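Local structure of accelerated cell death 11 (Arabidopsis thaliana, 4NT2) at residues D8-K13 / M168-E173; L43-F48 / D61-V66. The protein transfers ceramide-1-phosphate and phytoceramide-1-phosphate selectively between membranes, apparently requiring a phosphate in the lipid headgroup. All blocks are in the same frame, centred on the assembly; numbering follows the deposited sequence.

Contact 1 (D8-K13 / M168-E173); sequences DKPLRK and MLKEDE. With SO4 (sulfate ion), chain G.
K9 and P10, where helix 10-26 begins, lie against K170 and L169, where helix 162-169 ends, with the CA atoms of K9 and K170 and those of P10 and L169 each 6.2 Å apart. The polar half of the contact is a side-on salt bridge. R12 NE donates to E171 OE2 over 2.9 Å, nearly straight at 167°, and R12 NH2 reaches E171 OE1 at 3.1 Å. Both oxygens use their syn lone pairs, and the guanidinium and carboxylate planes are 22° apart. The bend of E171 at chi2 (-72°) swings its carboxylate round to meet the extended R12 chain. R12 NH2 is shared: it also donates to O4 of a sulfate ion, probably from the crystallisation liquor, at 3.0 Å.

Two helix ends meet here: K9 is the N-cap of helix 10-26, and K170, with positive phi, is the C-prime residue of the Schellman motif that ends helix 162-169. K9 CE rests 3.2 Å from K170 O, and P10 CD lies 3.4 Å from L169 O. On the apolar side, L11 CD1 meets L169 CD1 at 3.8 Å, and L11 also packs on H179 and M180 of helix 173-199.

Contact 2 (L43-F48 / D61-V66); sequences LVSPLF and DYVAKV. With SPU (2-{[(R)-{[(2S,3R,4E)-2-amino-3-hydroxyoctadec-4-en-1-yl]oxy}(hydroxy)phosphoryl]oxy}-N,N,N-trimethylethanaminium), chain B; SO4 (sulfate ion), chain D.
The hydroxyl of Y62, hydrogen-bonded to the carbonyl oxygen of C41, also has V44 CB packed 3.7 Å from its OH atom. That bond fixes the far end of a ring packed on both faces and along one edge. F48 CE2 comes over one face, 3.8 Å from Y62 CD2, with the two rings oblique at 50° and their centroids 5.4 Å apart. Over the opposite face V66 CG2 stands 3.5 Å above the plane of the Y62 ring, offset toward its rim. S45 OG comes in at the ring edge, 3.5 Å from Y62 CE2, and S45 CB touches V63 CG2 at 3.9 Å. With CG anti to the backbone N (chi1 -174°), Y62 reaches across to helix 45-51.

From the same stretch of helix, which makes a wider pi-type turn at 61-63, D61 and K65 serve the lipid headgroup site. K65 NZ, also hydrogen-bonded to the backbone oxygen of M60, binds O2 of a sulfate at 3.0 Å; R100 and R104 hold the same ion, consistent with its mimicking the lipid phosphate. D61 OD1 makes a weak bond of 3.4 Å with N51, the amine of the bound lysosphingomyelin, while H144 holds OD2.

Within this all-helical GLTP fold, V44 packs on V112 of helix 98-121 and F18 of helix 10-26, Y62 on L109, and V66 on C41 and S42 at the end of helix 34-42.

In this helical protein the two contacts differ in chemistry as they do in depth. Contact 2, buried about 7 Å from the centre of the chain (centre to centre), is mainly aromatic and aliphatic; contact 1, partly buried at the surface about 17 Å from that centre, puts a charged bridge beside a small apolar patch. Their sulfates differ too: one lies away from the annotated lipid site, the other among its basic residues. The contacts share no helix, contact 1 joining 10-26 with 162-169 and contact 2 joining 45-51 with 58-72. They touch where L47 CD2 packs 3.9 Å from L169 CD2. Separately, L43 CD1, just before helix 45-51, comes 3.4 Å from K13 O.

Contact 1 (D8-K13 / M168-E173)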
# COMPACT_ATOMS: atom_id res chain seq x y z
N ASP A 8 -7.67 10.53 -17.11
CA ASP A 8 -8.02 10.73 -15.71
C ASP A 8 -6.77 11.03 -14.88
O ASP A 8 -5.64 10.85 -15.36
CB ASP A 8 -8.74 9.49 -15.15
CG ASP A 8 -10.00 9.85 -14.37
OD1 ASP A 8 -9.93 10.76 -13.51
OD2 ASP A 8 -11.05 9.23 -14.62
N LYS A 9 -6.97 11.49 -13.65
CA LYS A 9 -5.87 11.84 -12.76
C LYS A 9 -5.74 10.86 -11.60
O LYS A 9 -6.57 10.84 -10.69
CB LYS A 9 -6.00 13.29 -12.28
CG LYS A 9 -5.64 14.30 -13.37
CD LYS A 9 -5.84 15.74 -12.93
CE LYS A 9 -5.12 16.70 -13.87
NZ LYS A 9 -5.25 16.30 -15.30
N PRO A 10 -4.68 10.03 -11.63
CA PRO A 10 -4.47 8.85 -10.78
C PRO A 10 -4.41 9.13 -9.27
O PRO A 10 -4.84 8.28 -8.49
CB PRO A 10 -3.14 8.28 -11.29
CG PRO A 10 -2.46 9.42 -11.96
CD PRO A 10 -3.55 10.24 -12.56
N LEU A 11 -3.88 10.28 -8.87
CA LEU A 11 -3.83 10.60 -7.44
C LEU A 11 -5.22 10.89 -6.88
O LEU A 11 -5.50 10.60 -5.72
CB LEU A 11 -2.90 11.79 -7.19
CG LEU A 11 -1.41 11.46 -7.17
CD1 LEU A 11 -0.61 12.68 -6.76
CD2 LEU A 11 -1.14 10.28 -6.24
N ARG A 12 -6.10 11.45 -7.71
CA ARG A 12 -7.45 11.81 -7.28
C ARG A 12 -8.34 10.58 -7.18
O ARG A 12 -9.26 10.54 -6.36
CB ARG A 12 -8.06 12.83 -8.24
CG ARG A 12 -7.21 14.07 -8.42
CD ARG A 12 -7.81 15.04 -9.41
NE ARG A 12 -6.87 16.11 -9.74
CZ ARG A 12 -7.18 17.40 -9.77
NH1 ARG A 12 -8.42 17.80 -9.49
NH2 ARG A 12 -6.26 18.30 -10.07
N LYS A 13 -8.05 9.58 -8.00
CA LYS A 13 -8.75 8.30 -7.89
C LYS A 13 -8.34 7.59 -6.61
O LYS A 13 -9.15 6.95 -5.95
CB LYS A 13 -8.48 7.42 -9.11
CG LYS A 13 -9.11 7.94 -10.40
CD LYS A 13 -8.88 6.97 -11.56
N MET A 168 4.21 12.59 -14.44
CA MET A 168 3.59 11.28 -14.70
C MET A 168 2.21 11.18 -14.06
O MET A 168 1.29 10.61 -14.64
CB MET A 168 4.48 10.16 -14.16
CG MET A 168 5.85 10.03 -14.81
SD MET A 168 6.89 8.85 -13.93
CE MET A 168 8.31 8.77 -15.01
N LEU A 169 2.09 11.73 -12.85
CA LEU A 169 0.85 11.67 -12.08
C LEU A 169 -0.14 12.76 -12.50
O LEU A 169 -1.29 12.75 -12.07
CB LEU A 169 1.14 11.78 -10.58
CG LEU A 169 2.08 10.73 -9.99
CD1 LEU A 169 2.33 11.02 -8.52
CD2 LEU A 169 1.51 9.33 -10.17
N LYS A 170 0.34 13.70 -13.31
CA LYS A 170 -0.48 14.76 -13.89
C LYS A 170 -0.96 15.80 -12.88
O LYS A 170 -2.12 16.22 -12.91
CB LYS A 170 -1.64 14.17 -14.68
CG LYS A 170 -1.17 13.30 -15.82
CD LYS A 170 -2.08 12.12 -16.05
CE LYS A 170 -1.39 11.12 -16.94
NZ LYS A 170 -0.68 11.81 -18.04
N GLU A 171 -0.06 16.23 -12.01
CA GLU A 171 -0.39 17.25 -11.02
C GLU A 171 0.75 18.24 -10.87
O GLU A 171 1.91 17.91 -11.14
CB GLU A 171 -0.66 16.60 -9.65
CG GLU A 171 -1.74 15.51 -9.65
CD GLU A 171 -3.14 16.06 -9.83
OE1 GLU A 171 -3.31 17.29 -9.84
OE2 GLU A 171 -4.08 15.24 -9.96
N ASP A 172 0.43 19.46 -10.43
CA ASP A 172 1.46 20.39 -10.00
C ASP A 172 1.71 20.16 -8.51
O ASP A 172 1.00 19.37 -7.88
CB ASP A 172 1.08 21.84 -10.29
CG ASP A 172 -0.24 22.26 -9.65
OD1 ASP A 172 -0.40 22.11 -8.42
OD2 ASP A 172 -1.12 22.75 -10.39
N GLU A 173 2.70 20.84 -7.95
CA GLU A 173 3.05 20.71 -6.53
C GLU A 173 1.85 20.84 -5.60
O GLU A 173 1.62 19.99 -4.74
CB GLU A 173 4.13 21.73 -6.14
CG GLU A 173 5.53 21.39 -6.61
CD GLU A 173 6.19 20.31 -5.77
OE1 GLU A 173 5.58 19.85 -4.78
OE2 GLU A 173 7.33 19.91 -6.11
S SO4 G . -8.15 21.58 -10.41
O1 SO4 G . -9.17 21.40 -9.38
O2 SO4 G . -8.11 22.99 -10.81
O3 SO4 G . -8.49 20.76 -11.57
O4 SO4 G . -6.85 21.19 -9.89

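Contact 2 (L43-F48 / D61-V66)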
# COMPACT_ATOMS: atom_id res chain seq x y z
N LEU A 43 -5.41 0.78 -7.34
CA LEU A 43 -5.19 2.14 -7.80
C LEU A 43 -3.81 2.62 -7.38
O LEU A 43 -3.28 3.58 -7.93
CB LEU A 43 -6.25 3.07 -7.23
CG LEU A 43 -7.69 2.77 -7.65
CD1 LEU A 43 -8.63 3.82 -7.10
CD2 LEU A 43 -7.80 2.68 -9.17
N VAL A 44 -3.22 1.93 -6.40
CA VAL A 44 -1.91 2.30 -5.88
C VAL A 44 -0.78 1.67 -6.70
O VAL A 44 0.31 2.23 -6.81
CB VAL A 44 -1.78 1.90 -4.40
CG1 VAL A 44 -0.43 2.31 -3.84
CG2 VAL A 44 -2.89 2.53 -3.58
N SER A 45 -1.06 0.51 -7.28
CA SER A 45 -0.09 -0.24 -8.07
C SER A 45 0.75 0.55 -9.10
O SER A 45 1.96 0.37 -9.15
CB SER A 45 -0.75 -1.46 -8.73
OG SER A 45 -1.31 -2.31 -7.75
N PRO A 46 0.11 1.42 -9.90
CA PRO A 46 0.90 2.22 -10.85
C PRO A 46 2.02 3.04 -10.21
O PRO A 46 3.01 3.34 -10.89
CB PRO A 46 -0.14 3.16 -11.47
CG PRO A 46 -1.41 2.40 -11.38
CD PRO A 46 -1.34 1.64 -10.09
N LEU A 47 1.87 3.41 -8.94
CA LEU A 47 2.87 4.21 -8.24
C LEU A 47 4.25 3.56 -8.22
O LEU A 47 5.26 4.24 -8.40
CB LEU A 47 2.43 4.53 -6.82
CG LEU A 47 1.40 5.64 -6.65
CD1 LEU A 47 0.91 5.68 -5.21
CD2 LEU A 47 2.01 6.97 -7.05
N PHE A 48 4.29 2.25 -7.99
CA PHE A 48 5.56 1.54 -7.93
C PHE A 48 6.27 1.51 -9.29
O PHE A 48 7.49 1.57 -9.35
CB PHE A 48 5.37 0.12 -7.41
CG PHE A 48 4.83 0.06 -6.02
CD1 PHE A 48 5.66 0.31 -4.93
CD2 PHE A 48 3.50 -0.24 -5.78
CE1 PHE A 48 5.17 0.27 -3.64
CE2 PHE A 48 3.00 -0.29 -4.49
CZ PHE A 48 3.84 -0.04 -3.42
N ASP A 61 5.47 -8.66 -4.51
CA ASP A 61 5.13 -8.36 -3.12
C ASP A 61 3.83 -7.58 -2.92
O ASP A 61 3.29 -7.54 -1.82
CB ASP A 61 6.28 -7.63 -2.40
CG ASP A 61 7.46 -8.54 -2.13
OD1 ASP A 61 7.29 -9.77 -2.12
OD2 ASP A 61 8.58 -8.01 -1.93
N TYR A 62 3.32 -6.95 -3.98
CA TYR A 62 2.10 -6.16 -3.86
C TYR A 62 1.04 -6.45 -4.92
O TYR A 62 -0.10 -6.80 -4.59
CB TYR A 62 2.42 -4.65 -3.83
CG TYR A 62 1.20 -3.80 -3.57
CD1 TYR A 62 0.71 -3.64 -2.27
CD2 TYR A 62 0.53 -3.15 -4.60
CE1 TYR A 62 -0.41 -2.86 -2.02
CE2 TYR A 62 -0.59 -2.37 -4.36
CZ TYR A 62 -1.06 -2.23 -3.06
OH TYR A 62 -2.17 -1.46 -2.81
N VAL A 63 1.41 -6.31 -6.19
CA VAL A 63 0.46 -6.48 -7.29
C VAL A 63 -0.19 -7.87 -7.32
O VAL A 63 -1.41 -7.98 -7.46
CB VAL A 63 1.11 -6.15 -8.65
CG1 VAL A 63 0.16 -6.49 -9.80
CG2 VAL A 63 1.51 -4.69 -8.69
N ALA A 64 0.62 -8.91 -7.15
CA ALA A 64 0.10 -10.28 -7.11
C ALA A 64 -0.77 -10.48 -5.88
O ALA A 64 -1.72 -11.27 -5.89
CB ALA A 64 1.25 -11.30 -7.13
N LYS A 65 -0.44 -9.77 -4.81
CA LYS A 65 -1.21 -9.87 -3.58
C LYS A 65 -2.57 -9.21 -3.74
O LYS A 65 -3.58 -9.72 -3.25
CB LYS A 65 -0.43 -9.27 -2.41
CG LYS A 65 0.46 -10.28 -1.68
CD LYS A 65 1.49 -10.92 -2.60
CE LYS A 65 2.18 -12.10 -1.93
NZ LYS A 65 3.08 -12.83 -2.86
N VAL A 66 -2.61 -8.08 -4.44
CA VAL A 66 -3.87 -7.41 -4.73
C VAL A 66 -4.70 -8.23 -5.72
O VAL A 66 -5.91 -8.40 -5.52
CB VAL A 66 -3.64 -5.98 -5.27
CG1 VAL A 66 -4.97 -5.34 -5.66
CG2 VAL A 66 -2.91 -5.12 -4.25
C11 SPU B . 17.69 -8.49 -14.14
C14 SPU B . 16.28 -8.09 -13.75
C17 SPU B . 16.04 -8.44 -12.28
C20 SPU B . 15.44 -7.22 -11.55
C23 SPU B . 14.02 -7.56 -11.06
C26 SPU B . 14.11 -8.45 -9.78
C29 SPU B . 12.72 -8.43 -9.03
C32 SPU B . 12.96 -8.52 -7.50
C35 SPU B . 12.48 -9.91 -6.98
C38 SPU B . 10.98 -9.85 -6.67
C41 SPU B . 10.64 -10.85 -5.55
C43 SPU B . 9.79 -10.48 -4.54
C45 SPU B . 9.43 -11.45 -3.41
O47 SPU B . 9.63 -12.76 -3.84
C49 SPU B . 10.30 -11.17 -2.20
N51 SPU B . 9.75 -11.79 -1.06
C54 SPU B . 11.71 -11.72 -2.45
O57 SPU B . 12.60 -11.33 -1.34
P58 SPU B . 13.18 -12.45 -0.35
O59 SPU B . 14.04 -11.73 0.63
O60 SPU B . 13.91 -13.52 -1.05
O61 SPU B . 11.95 -12.99 0.47
C62 SPU B . 12.15 -13.70 1.73
C65 SPU B . 12.02 -15.23 1.50
N68 SPU B . 13.01 -15.96 2.30
C70 SPU B . 12.87 -17.38 2.07
C74 SPU B . 12.81 -15.69 3.69
C78 SPU B . 14.32 -15.55 1.93
C21 SPU B . 18.03 -7.88 -15.56
C22 SPU B . 19.28 -8.59 -16.13
C231 SPU B . 19.60 -8.02 -17.52
S SO4 D . 4.89 -14.39 -0.09
O1 SO4 D . 3.54 -14.66 0.39
O2 SO4 D . 4.98 -14.72 -1.51
O3 SO4 D . 5.22 -12.98 0.11
O4 SO4 D . 5.85 -15.21 0.66